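DUF4848 domain-containing protein (Bacteroides thetaiotaomicron, PDB 4LB8) is of unknown function but is probably exported and attached to the membrane as a lipoprotein. Local coordinates at residues 174-179 with 276-281; 181-186 with 194-199; 206-211 with 252-257; 211-216 with 271-276. All coordinates share one frame; numbering follows the deposited sequence.

Contact 1. Residues 174-179 with 276-281; sequences SRQKDR and RGVPYD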
# COMPACT_ATOMS: atom_id res chain seq x y z
N SER A 174 -0.56 -6.30 -6.82
CA SER A 174 0.25 -5.11 -6.92
C SER A 174 -0.57 -4.05 -7.60
O SER A 174 -0.91 -4.20 -8.77
CB SER A 174 1.55 -5.40 -7.65
OG SER A 174 2.45 -4.32 -7.46
N ARG A 175 -1.04 -3.05 -6.84
CA ARG A 175 -1.80 -1.94 -7.42
C ARG A 175 -0.87 -0.75 -7.49
O ARG A 175 -0.41 -0.27 -6.46
CB ARG A 175 -3.08 -1.61 -6.66
CG ARG A 175 -3.83 -0.42 -7.30
CD ARG A 175 -5.04 0.05 -6.51
NE ARG A 175 -4.64 1.10 -5.57
CZ ARG A 175 -4.52 0.92 -4.27
NH1 ARG A 175 -4.81 -0.25 -3.72
NH2 ARG A 175 -4.13 1.92 -3.50
N GLN A 176 -0.57 -0.31 -8.69
CA GLN A 176 0.32 0.82 -8.85
C GLN A 176 -0.50 2.07 -9.20
O GLN A 176 -1.71 2.06 -9.04
CB GLN A 176 1.42 0.48 -9.89
CG GLN A 176 2.36 -0.64 -9.42
CD GLN A 176 3.12 -0.30 -8.14
OE1 GLN A 176 3.06 -1.04 -7.16
NE2 GLN A 176 3.82 0.85 -8.10
N LYS A 177 0.14 3.16 -9.62
CA LYS A 177 -0.54 4.42 -9.87
C LYS A 177 -1.60 4.33 -11.01
O LYS A 177 -2.65 4.96 -10.88
CB LYS A 177 0.49 5.56 -10.10
CG LYS A 177 1.11 5.65 -11.47
CD LYS A 177 0.97 7.06 -12.03
CE LYS A 177 1.24 7.12 -13.51
NZ LYS A 177 2.67 6.87 -13.83
N ASP A 178 -1.35 3.56 -12.08
CA ASP A 178 -2.31 3.46 -13.17
C ASP A 178 -2.40 2.05 -13.77
O ASP A 178 -3.10 1.86 -14.76
CB ASP A 178 -2.05 4.53 -14.25
CG ASP A 178 -0.75 4.44 -15.01
OD1 ASP A 178 -0.01 3.45 -14.82
OD2 ASP A 178 -0.48 5.34 -15.83
N ARG A 179 -1.76 1.05 -13.10
CA ARG A 179 -1.79 -0.38 -13.45
C ARG A 179 -1.96 -1.25 -12.18
O ARG A 179 -1.34 -0.95 -11.16
CB ARG A 179 -0.53 -0.80 -14.22
CG ARG A 179 -0.25 -0.09 -15.54
CD ARG A 179 -1.25 -0.40 -16.63
NE ARG A 179 -0.96 0.32 -17.87
CZ ARG A 179 -1.42 1.54 -18.16
NH1 ARG A 179 -2.18 2.19 -17.30
NH2 ARG A 179 -1.09 2.11 -19.31
N ARG A 276 3.26 -6.94 -17.66
CA ARG A 276 3.94 -6.03 -18.59
C ARG A 276 3.92 -4.58 -18.02
O ARG A 276 4.92 -3.88 -18.09
CB ARG A 276 3.26 -6.09 -19.95
CG ARG A 276 4.04 -5.43 -21.09
CD ARG A 276 3.35 -5.67 -22.41
NE ARG A 276 1.94 -5.23 -22.38
CZ ARG A 276 1.05 -5.50 -23.32
NH1 ARG A 276 1.40 -6.20 -24.40
NH2 ARG A 276 -0.20 -5.07 -23.21
N GLY A 277 2.80 -4.20 -17.41
CA GLY A 277 2.61 -2.88 -16.80
C GLY A 277 3.14 -2.72 -15.39
O GLY A 277 3.46 -1.60 -15.00
N VAL A 278 3.19 -3.82 -14.58
CA VAL A 278 3.67 -3.79 -13.19
C VAL A 278 5.06 -4.44 -13.16
O VAL A 278 5.17 -5.62 -13.42
CB VAL A 278 2.67 -4.40 -12.16
CG1 VAL A 278 3.23 -4.33 -10.75
CG2 VAL A 278 1.33 -3.67 -12.20
N PRO A 279 6.14 -3.67 -12.92
CA PRO A 279 7.51 -4.24 -13.03
C PRO A 279 7.85 -5.24 -11.93
O PRO A 279 7.32 -5.13 -10.83
CB PRO A 279 8.41 -3.00 -12.94
CG PRO A 279 7.59 -2.00 -12.22
CD PRO A 279 6.19 -2.21 -12.65
N TYR A 280 8.78 -6.16 -12.20
CA TYR A 280 9.23 -7.23 -11.30
C TYR A 280 9.53 -6.69 -9.88
O TYR A 280 9.09 -7.28 -8.90
CB TYR A 280 10.46 -7.96 -11.90
CG TYR A 280 11.10 -8.98 -10.98
CD1 TYR A 280 10.57 -10.26 -10.83
CD2 TYR A 280 12.27 -8.68 -10.29
CE1 TYR A 280 11.17 -11.20 -10.00
CE2 TYR A 280 12.89 -9.62 -9.46
CZ TYR A 280 12.33 -10.88 -9.32
OH TYR A 280 12.94 -11.78 -8.47
N ASP A 281 10.20 -5.56 -9.79
CA ASP A 281 10.53 -4.87 -8.53
C ASP A 281 9.28 -4.68 -7.66
O ASP A 281 9.33 -4.83 -6.43
CB ASP A 281 11.15 -3.51 -8.91
CG ASP A 281 11.23 -2.47 -7.83
OD1 ASP A 281 12.19 -2.53 -7.03
OD2 ASP A 281 10.39 -1.54 -7.83

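Contact 2. Residues 181-186 with 194-199; sequences VGLYLS and ANFTSQ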
# COMPACT_ATOMS: atom_id res chain seq x y z
N VAL A 181 -2.35 -5.65 -10.88
CA VAL A 181 -2.22 -7.06 -11.24
C VAL A 181 -2.53 -7.93 -9.99
O VAL A 181 -2.21 -7.56 -8.87
CB VAL A 181 -0.87 -7.40 -11.93
CG1 VAL A 181 0.31 -7.29 -10.98
CG2 VAL A 181 -0.92 -8.77 -12.63
N GLY A 182 -3.18 -9.05 -10.21
CA GLY A 182 -3.51 -9.99 -9.15
C GLY A 182 -3.46 -11.45 -9.59
O GLY A 182 -3.60 -11.76 -10.77
N LEU A 183 -3.23 -12.33 -8.61
CA LEU A 183 -3.26 -13.78 -8.72
C LEU A 183 -3.99 -14.30 -7.47
O LEU A 183 -3.48 -14.19 -6.35
CB LEU A 183 -1.87 -14.40 -8.90
CG LEU A 183 -1.82 -15.94 -9.08
CD1 LEU A 183 -2.70 -16.41 -10.20
CD2 LEU A 183 -0.39 -16.40 -9.27
N TYR A 184 -5.22 -14.80 -7.69
CA TYR A 184 -6.12 -15.29 -6.67
C TYR A 184 -6.29 -16.79 -6.85
O TYR A 184 -6.57 -17.24 -7.96
CB TYR A 184 -7.47 -14.51 -6.71
CG TYR A 184 -7.24 -13.03 -6.47
CD1 TYR A 184 -7.17 -12.52 -5.17
CD2 TYR A 184 -6.93 -12.17 -7.53
CE1 TYR A 184 -6.82 -11.18 -4.93
CE2 TYR A 184 -6.57 -10.83 -7.30
CZ TYR A 184 -6.52 -10.35 -6.00
OH TYR A 184 -6.22 -9.03 -5.75
N LEU A 185 -6.07 -17.56 -5.75
CA LEU A 185 -6.17 -19.02 -5.73
C LEU A 185 -7.26 -19.52 -4.81
O LEU A 185 -7.45 -18.98 -3.71
CB LEU A 185 -4.85 -19.69 -5.32
CG LEU A 185 -3.60 -19.40 -6.17
CD1 LEU A 185 -2.43 -20.15 -5.61
CD2 LEU A 185 -3.82 -19.71 -7.66
N SER A 186 -7.95 -20.57 -5.25
CA SER A 186 -9.01 -21.26 -4.51
C SER A 186 -8.96 -22.74 -4.88
O SER A 186 -8.25 -23.09 -5.82
CB SER A 186 -10.39 -20.64 -4.77
OG SER A 186 -10.84 -20.72 -6.12
N ALA A 194 -7.29 -20.61 -10.56
CA ALA A 194 -6.52 -19.37 -10.51
C ALA A 194 -7.25 -18.30 -11.27
O ALA A 194 -7.87 -18.58 -12.30
CB ALA A 194 -5.14 -19.58 -11.12
N ASN A 195 -7.18 -17.08 -10.75
CA ASN A 195 -7.73 -15.89 -11.37
C ASN A 195 -6.59 -14.86 -11.50
O ASN A 195 -5.99 -14.46 -10.51
CB ASN A 195 -8.93 -15.35 -10.56
CG ASN A 195 -9.77 -14.25 -11.21
OD1 ASN A 195 -10.54 -13.57 -10.53
ND2 ASN A 195 -9.63 -14.01 -12.50
N PHE A 196 -6.20 -14.58 -12.76
CA PHE A 196 -5.19 -13.60 -13.15
C PHE A 196 -5.95 -12.37 -13.54
O PHE A 196 -6.85 -12.47 -14.38
CB PHE A 196 -4.32 -14.11 -14.30
CG PHE A 196 -3.39 -15.26 -14.02
CD1 PHE A 196 -3.83 -16.57 -14.12
CD2 PHE A 196 -2.04 -15.04 -13.77
CE1 PHE A 196 -2.96 -17.65 -13.91
CE2 PHE A 196 -1.16 -16.13 -13.57
CZ PHE A 196 -1.62 -17.42 -13.65
N THR A 197 -5.66 -11.23 -12.90
CA THR A 197 -6.40 -9.98 -13.12
C THR A 197 -5.48 -8.79 -13.45
O THR A 197 -4.34 -8.72 -12.99
CB THR A 197 -7.29 -9.64 -11.90
OG1 THR A 197 -6.50 -9.69 -10.71
CG2 THR A 197 -8.50 -10.56 -11.75
N SER A 198 -6.00 -7.84 -14.25
CA SER A 198 -5.27 -6.65 -14.60
C SER A 198 -6.22 -5.54 -14.99
O SER A 198 -7.19 -5.75 -15.73
CB SER A 198 -4.25 -6.90 -15.71
OG SER A 198 -4.83 -6.85 -17.01
N GLN A 199 -5.91 -4.35 -14.48
CA GLN A 199 -6.68 -3.14 -14.73
C GLN A 199 -5.75 -1.96 -15.00
O GLN A 199 -4.59 -1.97 -14.59
CB GLN A 199 -7.60 -2.83 -13.54
CG GLN A 199 -8.71 -3.85 -13.32
CD GLN A 199 -9.71 -3.36 -12.31
OE1 GLN A 199 -9.38 -3.05 -11.17
NE2 GLN A 199 -10.96 -3.22 -12.73

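Contact 3. Residues 206-211 with 252-257; sequences WSRYST and GGNVTK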
# COMPACT_ATOMS: atom_id res chain seq x y z
N TRP A 206 -10.85 2.64 -12.85
CA TRP A 206 -10.25 1.36 -13.21
C TRP A 206 -11.20 0.50 -14.03
O TRP A 206 -12.38 0.35 -13.71
CB TRP A 206 -9.79 0.61 -11.96
CG TRP A 206 -8.77 1.36 -11.18
CD1 TRP A 206 -9.00 2.24 -10.16
CD2 TRP A 206 -7.35 1.29 -11.33
NE1 TRP A 206 -7.80 2.73 -9.67
CE2 TRP A 206 -6.77 2.16 -10.37
CE3 TRP A 206 -6.50 0.57 -12.18
CZ2 TRP A 206 -5.39 2.36 -10.27
CZ3 TRP A 206 -5.12 0.75 -12.06
CH2 TRP A 206 -4.58 1.63 -11.11
N SER A 207 -10.65 -0.07 -15.08
CA SER A 207 -11.30 -0.91 -16.06
C SER A 207 -10.31 -1.97 -16.51
O SER A 207 -9.11 -1.74 -16.41
CB SER A 207 -11.75 -0.03 -17.22
OG SER A 207 -12.20 -0.75 -18.35
N ARG A 208 -10.78 -3.12 -16.97
CA ARG A 208 -9.91 -4.21 -17.42
C ARG A 208 -9.24 -3.90 -18.77
O ARG A 208 -9.81 -3.23 -19.63
CB ARG A 208 -10.71 -5.52 -17.52
CG ARG A 208 -10.57 -6.34 -16.26
CD ARG A 208 -11.61 -7.41 -16.17
NE ARG A 208 -11.92 -7.69 -14.76
CZ ARG A 208 -13.15 -7.83 -14.27
NH1 ARG A 208 -14.20 -7.70 -15.07
NH2 ARG A 208 -13.33 -8.09 -12.99
N TYR A 209 -8.01 -4.41 -18.95
CA TYR A 209 -7.23 -4.24 -20.18
C TYR A 209 -6.32 -5.46 -20.37
O TYR A 209 -5.95 -6.10 -19.39
CB TYR A 209 -6.42 -2.92 -20.13
CG TYR A 209 -5.05 -3.03 -19.49
CD1 TYR A 209 -4.91 -3.30 -18.12
CD2 TYR A 209 -3.89 -2.87 -20.24
CE1 TYR A 209 -3.64 -3.43 -17.54
CE2 TYR A 209 -2.62 -3.01 -19.67
CZ TYR A 209 -2.50 -3.29 -18.31
OH TYR A 209 -1.25 -3.43 -17.75
N SER A 210 -5.94 -5.75 -21.61
CA SER A 210 -5.08 -6.89 -21.92
C SER A 210 -3.63 -6.67 -21.48
O SER A 210 -3.12 -5.57 -21.65
CB SER A 210 -5.12 -7.20 -23.41
OG SER A 210 -6.42 -7.58 -23.82
N THR A 211 -2.95 -7.72 -20.95
CA THR A 211 -1.54 -7.66 -20.53
C THR A 211 -0.87 -9.05 -20.62
O THR A 211 -1.53 -10.05 -20.94
CB THR A 211 -1.40 -7.07 -19.09
OG1 THR A 211 -0.06 -6.62 -18.89
CG2 THR A 211 -1.75 -8.06 -18.00
N GLY A 252 -6.58 -11.16 -21.58
CA GLY A 252 -7.46 -10.14 -20.99
C GLY A 252 -7.17 -9.85 -19.53
O GLY A 252 -6.26 -10.44 -18.94
N GLY A 253 -7.97 -8.95 -18.95
CA GLY A 253 -7.81 -8.54 -17.57
C GLY A 253 -8.52 -9.41 -16.56
O GLY A 253 -8.53 -9.10 -15.37
N ASN A 254 -9.17 -10.49 -17.03
CA ASN A 254 -9.86 -11.44 -16.15
C ASN A 254 -9.70 -12.86 -16.70
O ASN A 254 -10.60 -13.40 -17.33
CB ASN A 254 -11.34 -11.08 -15.93
CG ASN A 254 -11.93 -11.76 -14.72
OD1 ASN A 254 -11.24 -12.18 -13.78
ND2 ASN A 254 -13.24 -11.89 -14.70
N VAL A 255 -8.56 -13.48 -16.42
CA VAL A 255 -8.28 -14.83 -16.91
C VAL A 255 -8.56 -15.86 -15.82
O VAL A 255 -8.07 -15.71 -14.71
CB VAL A 255 -6.82 -14.89 -17.40
CG1 VAL A 255 -6.42 -16.30 -17.82
CG2 VAL A 255 -6.59 -13.89 -18.52
N THR A 256 -9.34 -16.90 -16.14
CA THR A 256 -9.58 -17.97 -15.16
C THR A 256 -8.94 -19.25 -15.67
O THR A 256 -9.02 -19.57 -16.85
CB THR A 256 -11.05 -18.13 -14.81
OG1 THR A 256 -11.77 -18.64 -15.93
CG2 THR A 256 -11.67 -16.84 -14.27
N LYS A 257 -8.24 -19.93 -14.78
CA LYS A 257 -7.51 -21.15 -15.13
C LYS A 257 -7.56 -22.21 -14.05
O LYS A 257 -7.60 -21.89 -12.87
CB LYS A 257 -6.00 -20.79 -15.35
CG LYS A 257 -5.65 -20.03 -16.62
CD LYS A 257 -5.25 -20.97 -17.76
CE LYS A 257 -4.71 -20.21 -18.95
NZ LYS A 257 -5.06 -20.84 -20.25

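Contact 4. Residues 211-216 with 271-276; sequences TTYHAK and IEIWSR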
# COMPACT_ATOMS: atom_id res chain seq x y z
N THR A 211 -2.95 -7.72 -20.95
CA THR A 211 -1.54 -7.66 -20.53
C THR A 211 -0.87 -9.05 -20.62
O THR A 211 -1.53 -10.05 -20.94
CB THR A 211 -1.40 -7.07 -19.09
OG1 THR A 211 -0.06 -6.62 -18.89
CG2 THR A 211 -1.75 -8.06 -18.00
N THR A 212 0.43 -9.11 -20.32
CA THR A 212 1.21 -10.35 -20.23
C THR A 212 1.44 -10.57 -18.74
O THR A 212 1.87 -9.64 -18.07
CB THR A 212 2.51 -10.23 -21.04
OG1 THR A 212 2.18 -10.34 -22.42
CG2 THR A 212 3.52 -11.31 -20.68
N TYR A 213 1.11 -11.77 -18.20
CA TYR A 213 1.30 -12.07 -16.78
C TYR A 213 2.58 -12.85 -16.57
O TYR A 213 3.02 -13.62 -17.44
CB TYR A 213 0.13 -12.84 -16.16
CG TYR A 213 -1.19 -12.14 -16.32
CD1 TYR A 213 -2.01 -12.38 -17.43
CD2 TYR A 213 -1.65 -11.25 -15.36
CE1 TYR A 213 -3.23 -11.74 -17.58
CE2 TYR A 213 -2.88 -10.61 -15.50
CZ TYR A 213 -3.66 -10.85 -16.61
OH TYR A 213 -4.86 -10.20 -16.74
N HIS A 214 3.19 -12.62 -15.40
CA HIS A 214 4.45 -13.17 -14.93
C HIS A 214 4.32 -13.60 -13.48
O HIS A 214 4.00 -12.80 -12.60
CB HIS A 214 5.58 -12.15 -15.10
CG HIS A 214 5.77 -11.65 -16.49
ND1 HIS A 214 6.30 -12.46 -17.49
CD2 HIS A 214 5.53 -10.42 -17.01
CE1 HIS A 214 6.33 -11.71 -18.58
NE2 HIS A 214 5.91 -10.47 -18.33
N ALA A 215 4.55 -14.88 -13.24
CA ALA A 215 4.47 -15.45 -11.91
C ALA A 215 5.67 -16.33 -11.63
O ALA A 215 6.32 -16.83 -12.56
CB ALA A 215 3.18 -16.26 -11.78
N LYS A 216 5.97 -16.44 -10.34
CA LYS A 216 6.99 -17.27 -9.72
C LYS A 216 6.27 -18.08 -8.63
O LYS A 216 5.78 -17.54 -7.64
CB LYS A 216 8.12 -16.40 -9.16
CG LYS A 216 9.28 -16.19 -10.13
CD LYS A 216 10.27 -15.12 -9.62
CE LYS A 216 11.26 -15.64 -8.59
NZ LYS A 216 11.80 -14.55 -7.72
N ILE A 271 3.61 -17.57 -3.89
CA ILE A 271 3.36 -17.06 -5.24
C ILE A 271 3.79 -15.59 -5.29
O ILE A 271 3.68 -14.86 -4.28
CB ILE A 271 1.91 -17.26 -5.76
CG1 ILE A 271 0.86 -16.67 -4.77
CG2 ILE A 271 1.67 -18.74 -6.10
CD1 ILE A 271 -0.51 -16.25 -5.36
N GLU A 272 4.31 -15.18 -6.46
CA GLU A 272 4.72 -13.83 -6.82
C GLU A 272 4.11 -13.51 -8.17
O GLU A 272 4.19 -14.35 -9.08
CB GLU A 272 6.25 -13.70 -6.87
CG GLU A 272 6.95 -13.86 -5.54
CD GLU A 272 8.43 -14.11 -5.68
OE1 GLU A 272 9.06 -13.45 -6.54
OE2 GLU A 272 8.97 -14.97 -4.95
N ILE A 273 3.50 -12.30 -8.31
CA ILE A 273 2.81 -11.86 -9.53
C ILE A 273 3.23 -10.44 -9.92
O ILE A 273 3.25 -9.53 -9.08
CB ILE A 273 1.25 -11.96 -9.34
CG1 ILE A 273 0.43 -11.72 -10.64
CG2 ILE A 273 0.73 -11.07 -8.21
CD1 ILE A 273 0.48 -12.87 -11.76
N TRP A 274 3.52 -10.26 -11.22
CA TRP A 274 3.77 -8.98 -11.87
C TRP A 274 3.26 -9.08 -13.33
O TRP A 274 2.68 -10.10 -13.69
CB TRP A 274 5.23 -8.49 -11.75
CG TRP A 274 6.26 -9.26 -12.53
CD1 TRP A 274 6.84 -8.89 -13.71
CD2 TRP A 274 6.88 -10.50 -12.15
NE1 TRP A 274 7.73 -9.85 -14.12
CE2 TRP A 274 7.80 -10.84 -13.17
CE3 TRP A 274 6.73 -11.37 -11.05
CZ2 TRP A 274 8.53 -12.03 -13.14
CZ3 TRP A 274 7.50 -12.53 -11.00
CH2 TRP A 274 8.39 -12.85 -12.04
N SER A 275 3.34 -8.00 -14.13
CA SER A 275 2.82 -8.01 -15.51
C SER A 275 3.69 -7.15 -16.40
O SER A 275 4.73 -6.68 -15.96
CB SER A 275 1.36 -7.55 -15.55
OG SER A 275 1.18 -6.16 -15.29
N ARG A 276 3.26 -6.94 -17.66
CA ARG A 276 3.94 -6.03 -18.59
C ARG A 276 3.92 -4.58 -18.02
O ARG A 276 4.92 -3.88 -18.09
CB ARG A 276 3.26 -6.09 -19.95
CG ARG A 276 4.04 -5.43 -21.09
CD ARG A 276 3.35 -5.67 -22.41
NE ARG A 276 1.94 -5.23 -22.38
CZ ARG A 276 1.05 -5.50 -23.32
NH1 ARG A 276 1.40 -6.20 -24.40
NH2 ARG A 276 -0.20 -5.07 -23.21

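Contact 1. Residues 174-179 with 276-281
V278 reaches the chain 174-179 with both of its methyl groups. CG1 meets the hydroxyl end of S174, with OG 3.4 Å from V278 CG1 and CB of S174 a little farther away. Q176 joins on the same methyl: its CG lies 4.0 Å from V278 CG1, the two side chains crossing at a slant. CG2 serves the other end of the segment, where V278 CG2 is 4.0 Å from CB of R179. The branches divide in this way because CG1 stands anti to the backbone N of V278 (chi1 -180°), leaving CG2 anti to the carbonyl carbon. Beside V278, CG of R179 rests 4.0 Å from the carbonyl O of G277. G277 has no side chain, and the direction one would take from its CA runs straight at CG of R179.

The next shell sets these groups in place. Q176 N bonds to R179 O at 2.7 Å, closing the turn between strands 171-175 and 179-188. The guanidinium of R179 folds back over this turn. Its NH1 donates to D178 O at 2.7 Å, with the oxygen in the guanidinium plane but the donor above the carbonyl plane. R179 also makes a cation-pi contact with Y209. S174 OG bonds to Q282 O, and Q176 OE1 to Q282 NE2, so both polar ends are held by the chain just beyond 276-281. V278 N bonds to S275 OG.

No hydrogen bond links the two segments directly. The loop after strand 268-275 therefore meets the hairpin turn by van der Waals contact, and the polar groups at the junction find partners to the side of it.

Contact 2. Residues 181-186 with 194-199
L183 carries its CG anti to the backbone N (chi1 -178°), and F196 carries its ring anti to the carbonyl carbon (chi1 -68°). These torsions lay the two side chains alongside each other, pointing the same way. They face each other across a beta hairpin, in which strands 179-188 and 191-201 run antiparallel. CD1 of L183 sits over the centre of one face of the F196 ring, a CH-pi contact of 3.6 Å from methyl to centroid. L185 continues this face of the sheet, its CD2 3.7 Å from CB of A194. V181 is on the same face. Together they pack toward the second sheet: L183 touches I271 and I273, and V181 touches I273 and S275.

The backbone is joined at two hydrogen-bonded pairs. G182 N and T197 O are 3.0 Å apart, and T197 N returns a bond to G182 O. Y184 and N195 form the second pair, Y184 N lying 2.9 Å from N195 O; both of its bonds lie in the carbonyl planes and so are flatter than those of G182 and T197.

Y184, N195 and T197 lie on the opposite face, where the second subunit packs on Y184 and N195. R151 of the second subunit makes a cation-pi contact with Y184 and packs on N195. The amide of N195 is held from its own chain, ND2 bonding to N254 OD1 and V255 O. G182 offers no side chain, which leaves space for the Y184 ring to lean over it toward T197. There T197 OG1 meets the ring edge in plane, 3.6 Å from CE2 of Y184.

Contact 3. Residues 206-211 with 252-257
This is a side-chain-over-backbone contact where strand 206-208 ends and strand 254-262 begins, R208 lying over G253 and N254. Strands 206-208 and 254-262 are both antiparallel neighbours of strand 191-201 in the larger sheet of the beta domain. No hydrogen bond joins the two segments.

The R208 chain is extended from CG to NE and passes over the G253 peptide, with CG 3.5 Å from the carbonyl O of G253. Farther out, NE of R208 comes within 3.6 Å of CB of N254. The guanidinium then stacks on the N254 amide, their planes 16° apart, with ND2 of N254 about 4.1 Å above the guanidinium plane. N254 is turned for this by placing CG anti to its backbone N (chi1 -162°). G253 has no side chain, and the place where one would start is already taken by CG of R208.

The polar ends of both side chains bond to other partners. R208 NH1 hydrogen-bonds P114 O and forms a salt bridge with D71, both of the second subunit, so the stack lies at the dimer interface. N254 OD1 takes a bond from N195 ND2. Beyond R208 the chain turns past G252, where S210 OG lies 4.0 Å from G252 CA.

Contact 4. Residues 211-216 with 271-276
Strands 213-220 and 268-275 are the central, antiparallel pair of a four-stranded sheet, and H214 and W274 are a cross-strand pair on one of its faces. CB of H214 sits over the indole, 3.4 Å from the centroid of its five-membered ring, a CH-pi contact. The imidazole beyond it is slid off the indole: the planes are 22° apart but the rings barely overlap. W274 has its CG between the backbone N and the carbonyl carbon (chi1 70°), which swings the indole across the strand boundary onto H214. H214 ND1 bonds to D247 OD1, a bond that probably limits rotation of the imidazole.

K216 and E272 form the next pair on this face. NZ of K216 meets OE1 of E272 on its syn side at 3.2 Å, a salt bridge. Y280 OH also bonds to NZ, and R283 NE pairs with the same OE1. On the way to E272 the lysine chain passes the indole, with CD 3.8 Å from W274 CH2.

The backbone follows the antiparallel ladder. H214 and W274 form one hydrogen-bonded pair, W274 N lying 2.9 Å from H214 O. K216 and E272 form another, with K216 N 3.0 Å from E272 O. Y213, A215, I273 and S275 are on the other face, turned toward the hairpin 179-201, where Y213 meets F196. Past the ladder, T212 O takes a weak bond from R276 N. T211 OG1 lies 3.5 Å from CB of R276. The R276 guanidinium turns one face to T211 CA and is salt-bridged to E250.

From the N-terminal side, contact 1 opens first at 174-179 and closes last, when the chain returns at 276-281. The other three contacts fall within that long loop. Contact 2 closes a short hairpin loop before either of the next two opens. Contacts 3 and 4 then cross: 206-211 opens, 211-216 follows and shares T211, 252-257 closes contact 3, and 271-276 closes contact 4. Contacts 2 and 3 belong to the larger antiparallel sheet, and both touch the second subunit. Contact 4 joins the two middle strands of the four-stranded sheet. Contact 1, sharing R276 with contact 4, ties that sheet's loop to the hairpin turn of the larger one.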